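Local coordinates for glycoside Hydrolase (Bacteroides uniformis, PDB 5T99), which probably hydrolyses galactosidic linkages as a family 2 glycoside hydrolase of an agarose-degrading pathway, and binds the sugar mimic D-galacto-isofagomine, at residues F556-E561 and R583-G588; C498-G503 and L595-F600. All blocks are in the same frame, centred on the assembly; numbering follows the deposited sequence.

Contact 1 of 2, residues F556-E561 and R583-G588. With GIF (D-galacto-isofagomine), chain C.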
loop_
_atom_site.group_PDB
_atom_site.type_symbol
_atom_site.label_atom_id
_atom_site.label_comp_id
_atom_site.label_asym_id
_atom_site.label_seq_id
_atom_site.Cartn_x
_atom_site.Cartn_y
_atom_site.Cartn_z
ATOM N N PHE A 556 -0.194 7.226 -5.582
ATOM C CA PHE A 556 -1.413 7.876 -5.078
ATOM C C PHE A 556 -0.965 9.049 -4.225
ATOM O O PHE A 556 0.095 8.980 -3.576
ATOM C CB PHE A 556 -2.225 6.925 -4.171
ATOM C CG PHE A 556 -3.399 6.253 -4.847
ATOM C CD1 PHE A 556 -4.683 6.340 -4.294
ATOM C CD2 PHE A 556 -3.231 5.504 -6.011
ATOM C CE1 PHE A 556 -5.767 5.697 -4.889
ATOM C CE2 PHE A 556 -4.322 4.864 -6.614
ATOM C CZ PHE A 556 -5.585 4.963 -6.051
ATOM N N ASP A 557 -1.774 10.109 -4.184
ATOM C CA ASP A 557 -1.581 11.125 -3.152
ATOM C C ASP A 557 -1.838 10.488 -1.790
ATOM O O ASP A 557 -2.530 9.460 -1.672
ATOM C CB ASP A 557 -2.493 12.355 -3.342
ATOM C CG ASP A 557 -1.966 13.329 -4.372
ATOM O OD1 ASP A 557 -0.738 13.569 -4.407
ATOM O OD2 ASP A 557 -2.788 13.880 -5.142
ATOM N N TYR A 558 -1.274 11.124 -0.773
ATOM C CA TYR A 558 -1.353 10.657 0.615
ATOM C C TYR A 558 -1.539 11.854 1.541
ATOM O O TYR A 558 -1.257 12.979 1.168
ATOM C CB TYR A 558 -0.069 9.898 0.987
ATOM C CG TYR A 558 1.189 10.708 0.771
ATOM C CD1 TYR A 558 1.719 11.503 1.789
ATOM C CD2 TYR A 558 1.843 10.700 -0.452
ATOM C CE1 TYR A 558 2.874 12.247 1.596
ATOM C CE2 TYR A 558 2.993 11.450 -0.653
ATOM C CZ TYR A 558 3.506 12.215 0.373
ATOM O OH TYR A 558 4.645 12.958 0.165
ATOM N N LEU A 559 -1.990 11.577 2.753
ATOM C CA LEU A 559 -2.219 12.594 3.768
ATOM C C LEU A 559 -0.904 13.011 4.413
ATOM O O LEU A 559 -0.035 12.174 4.632
ATOM C CB LEU A 559 -3.184 12.053 4.824
ATOM C CG LEU A 559 -4.633 11.844 4.360
ATOM C CD1 LEU A 559 -5.361 10.872 5.271
ATOM C CD2 LEU A 559 -5.389 13.166 4.308
ATOM N N GLY A 560 -0.774 14.306 4.717
ATOM C CA GLY A 560 0.476 14.907 5.226
ATOM C C GLY A 560 0.480 15.158 6.731
ATOM O O GLY A 560 -0.591 15.244 7.358
ATOM N N GLU A 561 1.691 15.271 7.297
ATOM C CA GLU A 561 1.931 15.629 8.718
ATOM C C GLU A 561 1.273 14.698 9.752
ATOM O O GLU A 561 0.075 14.795 10.047
ATOM C CB GLU A 561 1.533 17.093 8.995
ATOM C CG GLU A 561 1.885 18.096 7.895
ATOM C CD GLU A 561 3.339 18.029 7.438
ATOM O OE1 GLU A 561 3.588 18.251 6.231
ATOM O OE2 GLU A 561 4.229 17.757 8.274
ATOM N N ARG A 583 -3.271 20.141 3.617
ATOM C CA ARG A 583 -3.194 18.969 4.506
ATOM C C ARG A 583 -2.755 17.651 3.831
ATOM O O ARG A 583 -2.591 16.647 4.531
ATOM C CB ARG A 583 -4.558 18.721 5.178
ATOM C CG ARG A 583 -5.625 18.148 4.246
ATOM C CD ARG A 583 -6.904 17.767 4.965
ATOM N NE ARG A 583 -7.987 17.516 4.001
ATOM C CZ ARG A 583 -9.272 17.335 4.318
ATOM N NH1 ARG A 583 -10.165 17.124 3.344
ATOM N NH2 ARG A 583 -9.679 17.363 5.596
ATOM N N SER A 584 -2.631 17.629 2.497
ATOM C CA SER A 584 -2.275 16.397 1.771
ATOM C C SER A 584 -1.413 16.691 0.536
ATOM O O SER A 584 -1.091 17.847 0.251
ATOM C CB SER A 584 -3.536 15.550 1.453
ATOM O OG SER A 584 -4.381 16.117 0.466
ATOM N N SER A 585 -1.019 15.640 -0.178
ATOM C CA SER A 585 0.030 15.752 -1.189
ATOM C C SER A 585 -0.475 16.115 -2.571
ATOM O O SER A 585 -1.686 16.060 -2.857
ATOM C CB SER A 585 0.829 14.446 -1.260
ATOM O OG SER A 585 0.082 13.417 -1.877
ATOM N N TYR A 586 0.490 16.494 -3.411
ATOM C CA TYR A 586 0.304 16.690 -4.839
ATOM C C TYR A 586 1.197 15.762 -5.693
ATOM O O TYR A 586 1.130 15.787 -6.934
ATOM C CB TYR A 586 0.644 18.142 -5.195
ATOM C CG TYR A 586 -0.153 19.202 -4.458
ATOM C CD1 TYR A 586 -1.229 19.850 -5.071
ATOM C CD2 TYR A 586 0.191 19.582 -3.160
ATOM C CE1 TYR A 586 -1.949 20.833 -4.409
ATOM C CE2 TYR A 586 -0.527 20.557 -2.488
ATOM C CZ TYR A 586 -1.590 21.184 -3.125
ATOM O OH TYR A 586 -2.297 22.141 -2.453
ATOM N N PHE A 587 2.019 14.942 -5.038
ATOM C CA PHE A 587 3.002 14.081 -5.719
ATOM C C PHE A 587 2.364 12.915 -6.487
ATOM O O PHE A 587 2.968 12.362 -7.401
ATOM C CB PHE A 587 3.987 13.491 -4.695
ATOM C CG PHE A 587 4.877 14.506 -4.028
ATOM C CD1 PHE A 587 5.803 15.226 -4.761
ATOM C CD2 PHE A 587 4.823 14.697 -2.649
ATOM C CE1 PHE A 587 6.640 16.145 -4.143
ATOM C CE2 PHE A 587 5.657 15.614 -2.022
ATOM C CZ PHE A 587 6.566 16.346 -2.774
ATOM N N GLY A 588 1.161 12.527 -6.085
ATOM C CA GLY A 588 0.476 11.377 -6.657
ATOM C C GLY A 588 0.189 11.516 -8.138
ATOM O O GLY A 588 -0.198 12.589 -8.599
HETATM C C GIF C . 11.217 11.034 0.987
HETATM N N GIF C . 11.816 11.701 -0.158
HETATM O O GIF C . 9.634 14.881 -2.283
HETATM C C1 GIF C . 9.705 11.071 0.879
HETATM O O1 GIF C . 9.485 13.321 1.696
HETATM C C2 GIF C . 9.199 12.480 0.580
HETATM O O2 GIF C . 9.138 10.613 2.105
HETATM C C3 GIF C . 9.844 13.055 -0.677
HETATM C C4 GIF C . 11.365 13.022 -0.560
HETATM C C5 GIF C . 9.363 14.485 -0.931
#
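Asp557 and Tyr558 meet Ser585 and Gly588 where two runs of one long loop lie side by side. The loop follows strand 549-552, the last strand of the TIM barrel, and borders the ligand pocket. The runs are roughly antiparallel, 156° apart, with a single bridge between Leu559 and Ser584. The tight part gathers round Asp557 OD1. Gly588 N reaches Asp557 OD1 at 2.7 Å, from 51° out of the carboxylate plane. Ser585 OG donates to Asp557 OD1 at 2.7 Å from the opposite face, on the anti side. OD2 turns to a salt bridge with Lys597. With an alanine here, Gly588 N and the Ser585 hydroxyl would probably lose their shared acceptor, and Lys597 its charged mate. Ser585 OG also accepts from Tyr558 N at 2.9 Å. Its chi1 of 73° sets OG between the backbone N and the carbonyl carbon, within range of both partners. Ser585 CB lies over the Tyr558 ring, 3.8 Å from the centroid, a CH-pi contact. Ser585 N returns a bond to Tyr558 O at 3.0 Å. The other end is looser. Gly560 is partly exposed and holds on by its N to Arg583 O at 3.0 Å. On the pocket side, Tyr558 OH bonds with Trp553 NE1 and packs at Phe587 CD2. Phe587 CZ stands 3.4 Å from atom O of the bound D-galacto-isofagomine.

Contact 2 of 2, residues C498-G503 and L595-F600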
loop_
_atom_site.group_PDB
_atom_site.type_symbol
_atom_site.label_atom_id
_atom_site.label_comp_id
_atom_site.label_asym_id
_atom_site.label_seq_id
_atom_site.Cartn_x
_atom_site.Cartn_y
_atom_site.Cartn_z
ATOM N N CYS A 498 7.443 15.141 -9.107
ATOM C CA CYS A 498 6.654 16.111 -9.842
ATOM C C CYS A 498 5.312 16.235 -9.127
ATOM O O CYS A 498 4.777 15.255 -8.590
ATOM C CB CYS A 498 6.455 15.619 -11.282
ATOM S SG CYS A 498 5.678 16.785 -12.430
ATOM N N THR A 499 4.785 17.450 -9.094
ATOM C CA THR A 499 3.535 17.737 -8.408
ATOM C C THR A 499 2.488 18.247 -9.390
ATOM O O THR A 499 2.821 18.902 -10.387
ATOM C CB THR A 499 3.755 18.779 -7.298
ATOM O OG1 THR A 499 4.404 19.934 -7.845
ATOM C CG2 THR A 499 4.624 18.195 -6.209
ATOM N N SER A 500 1.227 17.955 -9.084
ATOM C CA SER A 500 0.093 18.466 -9.845
ATOM C C SER A 500 -1.200 18.344 -9.046
ATOM O O SER A 500 -1.290 17.547 -8.109
ATOM C CB SER A 500 -0.045 17.736 -11.179
ATOM O OG SER A 500 -0.212 16.344 -11.010
ATOM N N SER A 501 -2.175 19.179 -9.391
ATOM C CA SER A 501 -3.548 19.036 -8.903
ATOM C C SER A 501 -4.382 18.533 -10.078
ATOM O O SER A 501 -4.183 18.988 -11.208
ATOM C CB SER A 501 -4.094 20.373 -8.396
ATOM O OG SER A 501 -3.257 20.941 -7.393
ATOM N N ARG A 502 -5.293 17.592 -9.812
ATOM C CA ARG A 502 -6.148 16.990 -10.849
ATOM C C ARG A 502 -6.968 18.048 -11.572
ATOM O O ARG A 502 -7.677 18.811 -10.925
ATOM C CB ARG A 502 -7.122 15.969 -10.230
ATOM C CG ARG A 502 -7.956 15.202 -11.258
ATOM C CD ARG A 502 -8.719 14.039 -10.636
ATOM N NE ARG A 502 -9.545 14.472 -9.515
ATOM C CZ ARG A 502 -10.700 15.135 -9.615
ATOM N NH1 ARG A 502 -11.216 15.455 -10.800
ATOM N NH2 ARG A 502 -11.350 15.486 -8.506
ATOM N N GLY A 503 -6.869 18.081 -12.897
ATOM C CA GLY A 503 -7.684 18.968 -13.719
ATOM C C GLY A 503 -7.483 20.471 -13.539
ATOM O O GLY A 503 -8.396 21.241 -13.816
ATOM N N LEU A 595 -8.870 9.210 -8.292
ATOM C CA LEU A 595 -9.112 9.722 -9.645
ATOM C C LEU A 595 -7.792 10.060 -10.330
ATOM O O LEU A 595 -6.969 10.781 -9.763
ATOM C CB LEU A 595 -10.054 10.930 -9.630
ATOM C CG LEU A 595 -11.483 10.587 -9.197
ATOM C CD1 LEU A 595 -12.266 11.852 -8.886
ATOM C CD2 LEU A 595 -12.199 9.748 -10.251
ATOM N N PRO A 596 -7.573 9.519 -11.546
ATOM C CA PRO A 596 -6.279 9.743 -12.191
ATOM C C PRO A 596 -6.100 11.205 -12.615
ATOM O O PRO A 596 -7.045 11.828 -13.120
ATOM C CB PRO A 596 -6.332 8.816 -13.417
ATOM C CG PRO A 596 -7.782 8.691 -13.738
ATOM C CD PRO A 596 -8.504 8.775 -12.419
ATOM N N LYS A 597 -4.903 11.742 -12.387
ATOM C CA LYS A 597 -4.518 13.034 -12.941
ATOM C C LYS A 597 -3.990 12.749 -14.327
ATOM O O LYS A 597 -3.882 11.579 -14.722
ATOM C CB LYS A 597 -3.436 13.686 -12.094
ATOM C CG LYS A 597 -3.812 13.902 -10.637
ATOM C CD LYS A 597 -2.611 14.368 -9.824
ATOM C CE LYS A 597 -2.901 14.305 -8.326
ATOM N NZ LYS A 597 -1.719 14.557 -7.453
ATOM N N ASP A 598 -3.640 13.793 -15.075
ATOM C CA ASP A 598 -3.060 13.587 -16.408
ATOM C C ASP A 598 -1.754 12.781 -16.336
ATOM O O ASP A 598 -1.402 12.108 -17.295
ATOM C CB ASP A 598 -2.782 14.913 -17.117
ATOM C CG ASP A 598 -4.033 15.726 -17.346
ATOM O OD1 ASP A 598 -4.990 15.198 -17.958
ATOM O OD2 ASP A 598 -4.047 16.897 -16.902
ATOM N N ARG A 599 -1.058 12.879 -15.202
ATOM C CA ARG A 599 0.205 12.188 -14.957
ATOM C C ARG A 599 0.085 10.669 -15.059
ATOM O O ARG A 599 0.978 10.017 -15.599
ATOM C CB ARG A 599 0.759 12.582 -13.581
ATOM C CG ARG A 599 2.191 12.115 -13.310
ATOM C CD ARG A 599 3.108 13.276 -12.913
ATOM N NE ARG A 599 2.509 14.142 -11.894
ATOM C CZ ARG A 599 2.367 13.825 -10.607
ATOM N NH1 ARG A 599 2.799 12.658 -10.123
ATOM N NH2 ARG A 599 1.786 14.697 -9.782
ATOM N N PHE A 600 -1.019 10.131 -14.539
ATOM C CA PHE A 600 -1.406 8.734 -14.755
ATOM C C PHE A 600 -1.239 8.286 -16.194
ATOM O O PHE A 600 -0.709 7.207 -16.448
ATOM C CB PHE A 600 -2.859 8.523 -14.320
ATOM C CG PHE A 600 -3.408 7.151 -14.602
ATOM C CD1 PHE A 600 -3.350 6.148 -13.636
ATOM C CD2 PHE A 600 -4.037 6.870 -15.816
ATOM C CE1 PHE A 600 -3.892 4.891 -13.889
ATOM C CE2 PHE A 600 -4.577 5.612 -16.073
ATOM C CZ PHE A 600 -4.507 4.625 -15.109
HETATM O O HOH W 1 -0.883 15.824 -13.854
HETATM O O HOH W 2 -4.998 16.137 -14.099
#
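The backbones of 498-503 and 595-600 run at 142° to each other and come closest at Arg502 and Lys597, whose CA atoms are 4.8 Å apart. No main-chain bond joins them. Side chains make the link between these two loops of the TIM barrel, one following strand 490-495, the other leading into helix 598-607. Lys597 is extended beyond CG. Lys597 CG passes 3.9 Å from Arg502 CB, and the end of the chain reaches Ser500. There Lys597 NZ donates to Ser500 O at 3.1 Å, from 36° above the carbonyl plane. NZ also has Asp557 as its acidic mate. Arg599 bends back at chi2 and at chi3, 47°, which folds its guanidinium against Ser500 and Cys498. Arg599 NH2 donates to Ser500 OG at 2.9 Å. Cys498 O lies over one face of the group, 3.5 Å from Arg599 CZ, and makes no hydrogen bond with it. Arg502 presents a guanidinium face to Leu595 CD1, which sits above its centre. Arg502 CD also packs on Leu595 CB at 3.5 Å. Both guanidinium groups have partners outside these segments: Arg599 NH1 bonds to Phe587 O and NE pairs with Asp524; Arg502 NE pairs with Asp591. Water bridges the two segments. One molecule accepts from Gly503 N at 3.0 Å and from Asp598 N at 2.9 Å, joining Asp598 to Gly503 across the contact. Around the contact, Pro534 of helix 534-543 packs on Cys498 and Arg599, while Met787 of strand 787-793 touches Arg502 and Leu595.

Both contacts are largely buried and lie on the same side of the chain's centre, about 12 Å apart between centres. Contact 1 joins two parts of the loop after strand 549-552. Contact 2 ties the end of that connection, at the start of helix 598-607, to the loop after strand 490-495. Their chemistry differs. Contact 1 borders the ligand and relies on short bonds around one carboxylate and on aromatic packing. Contact 2 stands further out and uses long basic side chains and water. They meet at Lys597, where Lys597 NZ is 2.6 Å from Asp557 OD2, and Gly588 O probably bonds to the same NZ.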